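Local atomic coordinates of avidin-related protein 2 (Gallus gallus, PDB entry 1WBI), a protein that binds biotin in a pocket within each beta barrel of a tetramer and belongs to the avidin family. Residues G82-D87 and E92-K97; L102-I107 and W111-V116; G66-W71 and E75-F80. One frame throughout, in Å; residues are numbered along the deposited sequence.

Contact 1. Residues G82-D87 and E92-K97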
loop_
_atom_site.group_PDB
_atom_site.type_symbol
_atom_site.label_atom_id
_atom_site.label_comp_id
_atom_site.label_asym_id
_atom_site.label_seq_id
_atom_site.Cartn_x
_atom_site.Cartn_y
_atom_site.Cartn_z
ATOM N N GLY A 82 -0.759 -6.074 -11.313
ATOM C CA GLY A 82 -2.035 -5.667 -11.810
ATOM C C GLY A 82 -2.724 -6.696 -12.648
ATOM O O GLY A 82 -2.377 -7.887 -12.593
ATOM N N GLN A 83 -3.809 -6.261 -13.283
ATOM C CA GLN A 83 -4.590 -7.088 -14.190
ATOM C C GLN A 83 -4.820 -6.340 -15.482
ATOM O O GLN A 83 -5.054 -5.134 -15.492
ATOM C CB GLN A 83 -5.905 -7.510 -13.498
ATOM C CG GLN A 83 -6.720 -8.578 -14.261
ATOM C CD GLN A 83 -7.920 -9.083 -13.478
ATOM O OE1 GLN A 83 -8.171 -8.677 -12.346
ATOM N NE2 GLN A 83 -8.715 -9.954 -14.106
ATOM N N CYS A 84 -4.767 -7.101 -16.557
ATOM C CA CYS A 84 -5.063 -6.616 -17.897
ATOM C C CYS A 84 -6.513 -6.920 -18.228
ATOM O O CYS A 84 -6.920 -8.085 -18.113
ATOM C CB CYS A 84 -4.152 -7.281 -18.920
ATOM S SG CYS A 84 -4.352 -6.570 -20.604
ATOM N N PHE A 85 -7.299 -5.884 -18.475
ATOM C CA PHE A 85 -8.690 -5.993 -18.859
ATOM C C PHE A 85 -8.888 -5.704 -20.331
ATOM O O PHE A 85 -8.135 -4.915 -20.905
ATOM C CB PHE A 85 -9.519 -5.071 -18.002
ATOM C CG PHE A 85 -9.505 -5.416 -16.541
ATOM C CD1 PHE A 85 -10.336 -6.419 -16.025
ATOM C CD2 PHE A 85 -8.683 -4.736 -15.674
ATOM C CE1 PHE A 85 -10.330 -6.715 -14.677
ATOM C CE2 PHE A 85 -8.678 -4.990 -14.327
ATOM C CZ PHE A 85 -9.490 -6.004 -13.804
ATOM N N VAL A 86 -9.901 -6.328 -20.912
ATOM C CA VAL A 86 -10.215 -6.125 -22.337
ATOM C C VAL A 86 -11.703 -5.810 -22.429
ATOM O O VAL A 86 -12.508 -6.626 -22.012
ATOM C CB VAL A 86 -9.919 -7.371 -23.178
ATOM C CG1 VAL A 86 -10.128 -7.055 -24.659
ATOM C CG2 VAL A 86 -8.517 -7.868 -22.962
ATOM N N ASP A 87 -12.079 -4.645 -22.956
ATOM C CA ASP A 87 -13.479 -4.329 -23.126
ATOM C C ASP A 87 -14.026 -4.962 -24.429
ATOM O O ASP A 87 -13.287 -5.566 -25.191
ATOM C CB ASP A 87 -13.747 -2.802 -22.958
ATOM C CG ASP A 87 -13.321 -1.966 -24.119
ATOM O OD1 ASP A 87 -13.103 -2.492 -25.238
ATOM O OD2 ASP A 87 -13.277 -0.712 -23.916
ATOM N N GLU A 92 -7.557 -2.695 -24.390
ATOM C CA GLU A 92 -6.788 -3.220 -23.241
ATOM C C GLU A 92 -6.454 -2.109 -22.244
ATOM O O GLU A 92 -5.988 -1.022 -22.615
ATOM C CB GLU A 92 -5.481 -3.876 -23.681
ATOM C CG GLU A 92 -5.675 -5.068 -24.617
ATOM C CD GLU A 92 -4.544 -5.259 -25.548
ATOM O OE1 GLU A 92 -4.352 -4.359 -26.376
ATOM O OE2 GLU A 92 -3.834 -6.265 -25.451
ATOM N N VAL A 93 -6.644 -2.390 -20.974
ATOM C CA VAL A 93 -6.168 -1.485 -19.914
ATOM C C VAL A 93 -5.449 -2.317 -18.854
ATOM O O VAL A 93 -5.985 -3.351 -18.393
ATOM C CB VAL A 93 -7.304 -0.728 -19.245
ATOM C CG1 VAL A 93 -6.799 0.141 -18.129
ATOM C CG2 VAL A 93 -8.071 0.104 -20.275
ATOM N N LEU A 94 -4.229 -1.922 -18.473
ATOM C CA LEU A 94 -3.513 -2.486 -17.340
ATOM C C LEU A 94 -3.827 -1.671 -16.111
ATOM O O LEU A 94 -3.490 -0.489 -16.045
ATOM C CB LEU A 94 -2.004 -2.536 -17.557
ATOM C CG LEU A 94 -1.530 -3.070 -18.875
ATOM C CD1 LEU A 94 -0.018 -3.118 -18.807
ATOM C CD2 LEU A 94 -2.095 -4.458 -19.179
ATOM N N LYS A 95 -4.554 -2.248 -15.186
ATOM C CA LYS A 95 -4.827 -1.584 -13.905
ATOM C C LYS A 95 -3.796 -2.054 -12.910
ATOM O O LYS A 95 -3.732 -3.273 -12.589
ATOM C CB LYS A 95 -6.230 -1.922 -13.390
ATOM C CG LYS A 95 -7.356 -1.448 -14.281
ATOM C CD LYS A 95 -7.506 0.043 -14.296
ATOM C CE LYS A 95 -7.951 0.612 -12.962
ATOM N NZ LYS A 95 -8.362 2.065 -13.056
ATOM N N THR A 96 -2.883 -1.158 -12.508
ATOM C CA THR A 96 -1.773 -1.542 -11.644
ATOM C C THR A 96 -1.695 -0.736 -10.350
ATOM O O THR A 96 -2.164 0.427 -10.236
ATOM C CB THR A 96 -0.349 -1.444 -12.296
ATOM O OG1 THR A 96 0.066 -0.063 -12.396
ATOM C CG2 THR A 96 -0.342 -2.092 -13.675
ATOM N N LYS A 97 -1.066 -1.360 -9.373
ATOM C CA LYS A 97 -0.597 -0.717 -8.165
ATOM C C LYS A 97 0.886 -0.999 -8.061
ATOM O O LYS A 97 1.384 -2.013 -8.571
ATOM C CB LYS A 97 -1.370 -1.178 -6.938
ATOM C CG LYS A 97 -2.794 -0.576 -7.049
ATOM C CD LYS A 97 -3.855 -1.027 -6.160
ATOM C CE LYS A 97 -5.201 -0.342 -6.384
ATOM N NZ LYS A 97 -4.856 1.298 -6.976
#
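Gln-83 and Phe-85 pair with Lys-95 and Val-93 in an antiparallel beta hairpin, strands 77-86 and 92-101 of the eight-stranded avidin barrel. Two hydrogen-bonded pairs account for four backbone bonds. Gln-83 N gives to Lys-95 O and Lys-95 N returns to Gln-83 O at 2.9 Å; Phe-85 N gives to Val-93 O in a nearly straight bond (172°), and Val-93 N answers to Phe-85 O. Some of these carbonyls also receive a CA-H: Glu-92 CA lies 3.2 Å from Phe-85 O. Backbone groups turned away from the hairpin bond to its neighbours, those of Leu-94 and Thr-96 to Phe-121 and Asn-119 on one side, those of Gly-82 to Phe-65 on the other.

Most polar side chains find partners beyond the hairpin. Lys-95 NZ forms a salt bridge with Asp-120, Glu-92 one with Arg-123 besides accepting from Cys-7 N, Thr-96 OG1 bonds to Asn-119 O, and the Gln-83 amide bonds to Gln-62 O as well as to Arg-101 and Val-104 of the second subunit. On the face of Gln-83 and Phe-85, the side chains of Lys-95 and Phe-85 cross at about a right angle, Lys-95 CG 3.8 Å from Phe-85 CE2. On the face of Cys-84, SG sits anti to the backbone N (chi1 -174°) and forms the disulfide with Cys-7, while touching Leu-94 CD2 at 3.4 Å.

Contact 2. Residues L102-I107 and W111-V116. With BTN (biotin), chain V.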
loop_
_atom_site.group_PDB
_atom_site.type_symbol
_atom_site.label_atom_id
_atom_site.label_comp_id
_atom_site.label_asym_id
_atom_site.label_seq_id
_atom_site.Cartn_x
_atom_site.Cartn_y
_atom_site.Cartn_z
ATOM N N LEU A 102 12.969 3.010 -1.697
ATOM C CA LEU A 102 14.149 3.871 -1.611
ATOM C C LEU A 102 15.214 3.177 -0.762
ATOM O O LEU A 102 14.922 2.374 0.137
ATOM C CB LEU A 102 13.810 5.214 -0.972
ATOM C CG LEU A 102 12.807 6.066 -1.752
ATOM C CD1 LEU A 102 12.361 7.259 -0.922
ATOM C CD2 LEU A 102 13.433 6.521 -3.044
ATOM N N ALA A 103 16.484 3.453 -1.055
ATOM C CA ALA A 103 17.588 2.929 -0.267
ATOM C C ALA A 103 17.841 3.816 0.940
ATOM O O ALA A 103 17.937 5.051 0.801
ATOM C CB ALA A 103 18.840 2.832 -1.118
ATOM N N VAL A 104 17.894 3.213 2.125
ATOM C CA VAL A 104 18.288 3.927 3.346
ATOM C C VAL A 104 19.533 3.294 3.895
ATOM O O VAL A 104 19.797 2.164 3.617
ATOM C CB VAL A 104 17.167 3.961 4.402
ATOM C CG1 VAL A 104 15.964 4.721 3.826
ATOM C CG2 VAL A 104 16.763 2.575 4.815
ATOM N N ASP A 105 20.306 4.007 4.708
ATOM C CA ASP A 105 21.592 3.444 5.115
ATOM C C ASP A 105 21.562 2.578 6.364
ATOM O O ASP A 105 22.473 1.817 6.596
ATOM C CB ASP A 105 22.668 4.521 5.255
ATOM C CG ASP A 105 23.258 4.937 3.908
ATOM O OD1 ASP A 105 23.462 4.072 3.001
ATOM O OD2 ASP A 105 23.530 6.147 3.755
ATOM N N ASP A 106 20.501 2.671 7.149
ATOM C CA ASP A 106 20.397 1.964 8.429
ATOM C C ASP A 106 19.024 1.310 8.490
ATOM O O ASP A 106 18.012 1.895 8.085
ATOM C CB ASP A 106 20.631 2.963 9.566
ATOM C CG ASP A 106 20.360 2.405 10.969
ATOM O OD1 ASP A 106 20.340 1.171 11.250
ATOM O OD2 ASP A 106 20.154 3.277 11.836
ATOM N N ILE A 107 19.021 0.065 8.943
ATOM C CA ILE A 107 17.818 -0.703 9.102
ATOM C C ILE A 107 16.792 0.036 9.951
ATOM O O ILE A 107 15.584 -0.140 9.761
ATOM C CB ILE A 107 18.138 -2.120 9.653
ATOM C CG1 ILE A 107 16.958 -3.067 9.495
ATOM C CG2 ILE A 107 18.604 -2.080 11.119
ATOM C CD1 ILE A 107 17.327 -4.526 9.565
ATOM N N TRP A 111 11.258 2.104 7.979
ATOM C CA TRP A 111 9.859 2.531 7.987
ATOM C C TRP A 111 9.591 3.590 6.924
ATOM O O TRP A 111 8.481 3.670 6.424
ATOM C CB TRP A 111 9.460 3.087 9.379
ATOM C CG TRP A 111 10.082 4.412 9.657
ATOM C CD1 TRP A 111 11.329 4.637 10.163
ATOM C CD2 TRP A 111 9.542 5.699 9.334
ATOM N NE1 TRP A 111 11.593 5.987 10.174
ATOM C CE2 TRP A 111 10.514 6.660 9.685
ATOM C CE3 TRP A 111 8.342 6.133 8.787
ATOM C CZ2 TRP A 111 10.307 8.026 9.528
ATOM C CZ3 TRP A 111 8.130 7.511 8.613
ATOM C CH2 TRP A 111 9.120 8.440 8.982
ATOM N N ILE A 112 10.587 4.381 6.557
ATOM C CA ILE A 112 10.359 5.545 5.688
ATOM C C ILE A 112 10.452 5.216 4.179
ATOM O O ILE A 112 10.142 6.071 3.327
ATOM C CB ILE A 112 11.409 6.652 6.019
ATOM C CG1 ILE A 112 10.824 8.036 5.743
ATOM C CG2 ILE A 112 12.693 6.439 5.280
ATOM C CD1 ILE A 112 11.764 9.205 6.160
ATOM N N ALA A 113 10.909 4.000 3.857
ATOM C CA ALA A 113 11.496 3.690 2.550
ATOM C C ALA A 113 10.569 3.228 1.463
ATOM O O ALA A 113 11.050 3.014 0.360
ATOM C CB ALA A 113 12.631 2.701 2.744
ATOM N N THR A 114 9.274 3.029 1.721
ATOM C CA THR A 114 8.398 2.468 0.681
ATOM C C THR A 114 7.212 3.355 0.336
ATOM O O THR A 114 6.317 3.545 1.137
ATOM C CB THR A 114 7.919 1.042 1.051
ATOM O OG1 THR A 114 9.061 0.233 1.403
ATOM C CG2 THR A 114 7.224 0.426 -0.126
ATOM N N ARG A 115 7.230 3.895 -0.882
ATOM C CA ARG A 115 6.105 4.603 -1.421
ATOM C C ARG A 115 5.146 3.657 -2.113
ATOM O O ARG A 115 5.557 2.632 -2.674
ATOM C CB ARG A 115 6.560 5.556 -2.533
ATOM C CG ARG A 115 7.315 6.739 -2.172
ATOM C CD ARG A 115 7.403 7.645 -3.447
ATOM N NE ARG A 115 8.270 8.688 -3.044
ATOM C CZ ARG A 115 9.455 8.962 -3.556
ATOM N NH1 ARG A 115 9.924 8.305 -4.610
ATOM N NH2 ARG A 115 10.133 9.942 -3.007
ATOM N N VAL A 116 3.860 4.007 -2.126
ATOM C CA VAL A 116 2.786 3.229 -2.759
ATOM C C VAL A 116 2.017 4.120 -3.744
ATOM O O VAL A 116 1.808 5.305 -3.473
ATOM C CB VAL A 116 1.837 2.577 -1.713
ATOM C CG1 VAL A 116 1.032 3.665 -0.935
ATOM C CG2 VAL A 116 0.928 1.568 -2.353
HETATM C C11 BTN V . 6.393 13.439 9.763
HETATM O O11 BTN V . 7.331 12.647 9.506
HETATM O O12 BTN V . 6.354 14.632 9.299
HETATM C C10 BTN V . 5.240 12.994 10.631
HETATM C C9 BTN V . 5.520 11.734 11.488
HETATM C C8 BTN V . 5.320 10.404 10.748
HETATM C C7 BTN V . 5.573 9.188 11.663
HETATM C C2 BTN V . 5.156 7.875 10.964
HETATM S S1 BTN V . 3.459 7.523 10.940
HETATM C C6 BTN V . 3.841 5.830 10.432
HETATM C C5 BTN V . 5.058 5.365 11.222
HETATM N N1 BTN V . 4.644 4.813 12.494
HETATM C C3 BTN V . 5.073 5.545 13.494
HETATM O O3 BTN V . 4.889 5.256 14.799
HETATM N N2 BTN V . 5.759 6.614 13.019
HETATM C C4 BTN V . 5.823 6.624 11.578
#
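Leu-102 N donates to Ala-113 O at 2.8 Å, almost straight (176°) and in the carbonyl plane; this is the one hydrogen bond between the two segments. Around it methyl groups do most of the touching. The methyl of Ala-113 points at the 102-107 segment, with its CB 3.5 Å from Leu-102 O and 4.0 Å from Val-104 CG1. The same Val-104 methyl, placed anti to its carbonyl carbon (chi1 -62°), also meets Ile-112 CG2. Leu-102 CD1 lies over one face of the Arg-115 guanidinium, offset toward its rim, 4.1 Å from NH2.

A second shell sets these groups. Arg-115 runs extended from CG to NE; its NH2 forms a salt bridge with Asp-42 and its NH1 a hydrogen bond with Gln-100, which together should hold the guanidinium plane in place against the leucine methyl. Ile-112 CB stands 3.7 Å above the centre of the Trp-111 ring, and that indole reaches into the biotin site of the fourth subunit, its CE3 3.8 Å from C4 of the ligand. An alanine here would be likely to strip the fourth subunit's biotin of this apolar wall beside its fused rings and take away the surface against which Ile-112 rests. Such a tryptophan lent by a neighbouring subunit is a hallmark of avidins.

Val-104 packs on Phe-85 of the second subunit. The contact thus closes the base of the connection between strands 92-101 and 114-123, adjacent in the barrel, with Arg-115 lying against Trp-98 of the former and the short 3-10 segment carrying Trp-111 toward the fourth subunit.

Contact 3. Residues G66-W71 and E75-F80. With BTN (biotin), chain I; SO4 (sulfate ion), chain T.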
loop_
_atom_site.group_PDB
_atom_site.type_symbol
_atom_site.label_atom_id
_atom_site.label_comp_id
_atom_site.label_asym_id
_atom_site.label_seq_id
_atom_site.Cartn_x
_atom_site.Cartn_y
_atom_site.Cartn_z
ATOM N N GLY A 66 2.937 -9.201 -12.891
ATOM C CA GLY A 66 3.777 -8.345 -12.078
ATOM C C GLY A 66 5.107 -8.114 -12.764
ATOM O O GLY A 66 5.530 -8.945 -13.619
ATOM N N PHE A 67 5.766 -6.997 -12.445
ATOM C CA PHE A 67 7.135 -6.798 -12.872
ATOM C C PHE A 67 7.918 -5.925 -11.924
ATOM O O PHE A 67 7.346 -5.161 -11.162
ATOM C CB PHE A 67 7.228 -6.287 -14.331
ATOM C CG PHE A 67 6.554 -4.965 -14.589
ATOM C CD1 PHE A 67 7.240 -3.781 -14.493
ATOM C CD2 PHE A 67 5.242 -4.920 -15.026
ATOM C CE1 PHE A 67 6.623 -2.569 -14.744
ATOM C CE2 PHE A 67 4.602 -3.716 -15.272
ATOM C CZ PHE A 67 5.317 -2.525 -15.191
ATOM N N THR A 68 9.236 -6.038 -12.042
ATOM C CA THR A 68 10.224 -5.274 -11.278
ATOM C C THR A 68 10.952 -4.347 -12.235
ATOM O O THR A 68 11.302 -4.775 -13.354
ATOM C CB THR A 68 11.259 -6.176 -10.611
ATOM O OG1 THR A 68 10.609 -7.071 -9.667
ATOM C CG2 THR A 68 12.256 -5.410 -9.852
ATOM N N VAL A 69 11.125 -3.086 -11.838
ATOM C CA VAL A 69 12.023 -2.171 -12.547
ATOM C C VAL A 69 13.230 -1.852 -11.692
ATOM O O VAL A 69 13.130 -1.343 -10.585
ATOM C CB VAL A 69 11.302 -0.863 -12.907
ATOM C CG1 VAL A 69 12.206 0.061 -13.728
ATOM C CG2 VAL A 69 9.997 -1.114 -13.598
ATOM N N HIS A 70 14.398 -2.115 -12.253
ATOM C CA HIS A 70 15.700 -1.786 -11.631
ATOM C C HIS A 70 16.135 -0.454 -12.200
ATOM O O HIS A 70 16.547 -0.391 -13.363
ATOM C CB HIS A 70 16.738 -2.901 -11.961
ATOM C CG HIS A 70 18.161 -2.517 -11.685
ATOM N ND1 HIS A 70 18.852 -1.583 -12.435
ATOM C CD2 HIS A 70 19.019 -2.935 -10.719
ATOM C CE1 HIS A 70 20.077 -1.464 -11.950
ATOM N NE2 HIS A 70 20.217 -2.289 -10.928
ATOM N N TRP A 71 15.973 0.600 -11.415
ATOM C CA TRP A 71 16.272 1.946 -11.912
ATOM C C TRP A 71 17.777 2.066 -12.132
ATOM O O TRP A 71 18.570 1.816 -11.235
ATOM C CB TRP A 71 15.744 3.003 -10.964
ATOM C CG TRP A 71 14.245 2.887 -10.797
ATOM C CD1 TRP A 71 13.568 2.477 -9.680
ATOM C CD2 TRP A 71 13.253 3.088 -11.800
ATOM N NE1 TRP A 71 12.232 2.458 -9.905
ATOM C CE2 TRP A 71 11.996 2.827 -11.210
ATOM C CE3 TRP A 71 13.283 3.533 -13.133
ATOM C CZ2 TRP A 71 10.814 2.962 -11.900
ATOM C CZ3 TRP A 71 12.111 3.654 -13.826
ATOM C CH2 TRP A 71 10.875 3.371 -13.209
ATOM N N GLU A 75 19.460 4.320 -6.658
ATOM C CA GLU A 75 19.496 3.058 -5.897
ATOM C C GLU A 75 18.159 2.387 -5.630
ATOM O O GLU A 75 18.096 1.318 -4.979
ATOM C CB GLU A 75 20.225 3.276 -4.596
ATOM C CG GLU A 75 21.724 3.568 -4.826
ATOM C CD GLU A 75 22.488 2.444 -5.527
ATOM O OE1 GLU A 75 22.164 1.225 -5.465
ATOM O OE2 GLU A 75 23.475 2.819 -6.205
ATOM N N SER A 76 17.116 2.968 -6.167
ATOM C CA SER A 76 15.732 2.513 -5.980
ATOM C C SER A 76 15.355 1.298 -6.849
ATOM O O SER A 76 15.975 1.041 -7.893
ATOM C CB SER A 76 14.778 3.680 -6.346
ATOM O OG SER A 76 13.379 3.390 -6.218
ATOM N N THR A 77 14.305 0.565 -6.412
ATOM C CA THR A 77 13.659 -0.429 -7.239
ATOM C C THR A 77 12.158 -0.216 -7.096
ATOM O O THR A 77 11.703 0.139 -5.996
ATOM C CB THR A 77 13.990 -1.834 -6.722
ATOM O OG1 THR A 77 15.438 -2.013 -6.726
ATOM C CG2 THR A 77 13.340 -2.905 -7.549
ATOM N N SER A 78 11.429 -0.401 -8.173
ATOM C CA SER A 78 9.957 -0.396 -8.118
ATOM C C SER A 78 9.397 -1.740 -8.557
ATOM O O SER A 78 10.003 -2.422 -9.345
ATOM C CB SER A 78 9.364 0.679 -9.006
ATOM O OG SER A 78 9.690 1.976 -8.488
ATOM N N VAL A 79 8.223 -2.097 -8.019
ATOM C CA VAL A 79 7.455 -3.234 -8.510
ATOM C C VAL A 79 6.032 -2.809 -8.793
ATOM O O VAL A 79 5.469 -1.896 -8.125
ATOM C CB VAL A 79 7.428 -4.403 -7.517
ATOM C CG1 VAL A 79 8.839 -5.019 -7.280
ATOM C CG2 VAL A 79 6.879 -3.952 -6.163
ATOM N N PHE A 80 5.484 -3.392 -9.856
ATOM C CA PHE A 80 4.119 -3.160 -10.314
ATOM C C PHE A 80 3.373 -4.472 -10.335
ATOM O O PHE A 80 3.904 -5.489 -10.788
ATOM C CB PHE A 80 4.146 -2.587 -11.751
ATOM C CG PHE A 80 4.732 -1.190 -11.899
ATOM C CD1 PHE A 80 3.909 -0.122 -12.071
ATOM C CD2 PHE A 80 6.099 -0.971 -11.815
ATOM C CE1 PHE A 80 4.456 1.178 -12.231
ATOM C CE2 PHE A 80 6.619 0.339 -11.950
ATOM C CZ PHE A 80 5.795 1.357 -12.117
HETATM C C11 BTN I . 13.556 7.132 -8.932
HETATM O O11 BTN I . 14.705 7.073 -8.395
HETATM O O12 BTN I . 12.772 8.061 -8.589
HETATM C C10 BTN I . 13.221 6.076 -9.934
HETATM C C9 BTN I . 11.971 6.356 -10.731
HETATM C C8 BTN I . 10.676 6.006 -9.966
HETATM C C7 BTN I . 9.462 6.226 -10.878
HETATM C C2 BTN I . 8.085 5.803 -10.278
HETATM S S1 BTN I . 7.811 4.080 -10.251
HETATM C C6 BTN I . 6.091 4.378 -9.802
HETATM C C5 BTN I . 5.653 5.585 -10.617
HETATM N N1 BTN I . 5.134 5.183 -11.888
HETATM C C3 BTN I . 5.913 5.670 -12.857
HETATM O O3 BTN I . 5.662 5.461 -14.151
HETATM N N2 BTN I . 6.941 6.306 -12.400
HETATM C C4 BTN I . 6.881 6.423 -10.971
HETATM S S SO4 T . 23.757 -1.591 -9.900
HETATM O O1 SO4 T . 24.920 -2.157 -9.242
HETATM O O2 SO4 T . 23.165 -0.495 -9.113
HETATM O O3 SO4 T . 24.020 -1.076 -11.267
HETATM O O4 SO4 T . 22.731 -2.663 -9.972
#
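Phe-67 pairs with Phe-80, and Val-69 with Ser-78, across the antiparallel hairpin of strands 64-70 and 77-86, part of the wall of the biotin-binding barrel. Each pair exchanges two backbone hydrogen bonds; the shortest runs from Val-69 N to Ser-78 O, 2.8 Å.

Aromatic and apolar contacts fill the face turned into the barrel. The rings of Phe-67 and Phe-80 are nearly parallel (13°) but slid so far that they barely overlap, and Phe-80 CB instead sits over the Phe-67 face as a CH-pi contact, 3.8 Å from the ring centroid. Phe-67 CG lies between its backbone N and carbonyl carbon (chi1 60°), which turns the ring toward Phe-80. Val-69 divides its branches: CG2 touches Phe-80 CE2 and CG1 lies against one face of Trp-71, toward its rim. On the face of Thr-68 and Val-79, Thr-68 CG2 meets Thr-77 CG2 at 3.6 Å.

The polar side-chain bond between the segments is Trp-71 NE1 to Ser-78 OG, 2.9 Å, with the hydroxyl oxygen 3° out of the indole plane. Ser-78 OG also lies 3.3 Å from biotin S1. Thr-77 OG1 bonds to Thr-64 of the second subunit. At the strand end His-70 NE2 donates to O4 of a sulfate at 2.7 Å, an ion probably from the crystallisation liquor and held too by backbone N-H groups of Lys-58 and Arg-59 of the second subunit.

Biotin's tail crosses the other indole face, C10 coming 3.5 Å from Trp-71 CG, while Phe-80 CZ approaches C6 of the thioether ring. The indole is therefore clamped: Val-69 backs one face, Ser-78 holds its edge, and biotin lies on the remaining face, which probably gives the aliphatic tail and the sulfur of biotin a firmly held, largely apolar surface.

Contacts 1 and 3 are buried hairpins that share strand 77-86, and they meet where Phe-80 packs on Thr-96. Contact 2 is only partly buried and joins a loop to the start of strand 114-123; it touches contact 3 through Ala-103 and Glu-75. Paired backbone bonds dominate both hairpins, whereas contact 2 has a single one. Contact 1, on the far side of the chain's centre from the others, adds a disulfide, and salt bridges leave both it and contact 2 for residues beyond their segments; contact 3 adds aromatic rings around its own subunit's biotin, and contact 2 sends Trp-111 to the biotin of the fourth subunit. All three also touch the second subunit.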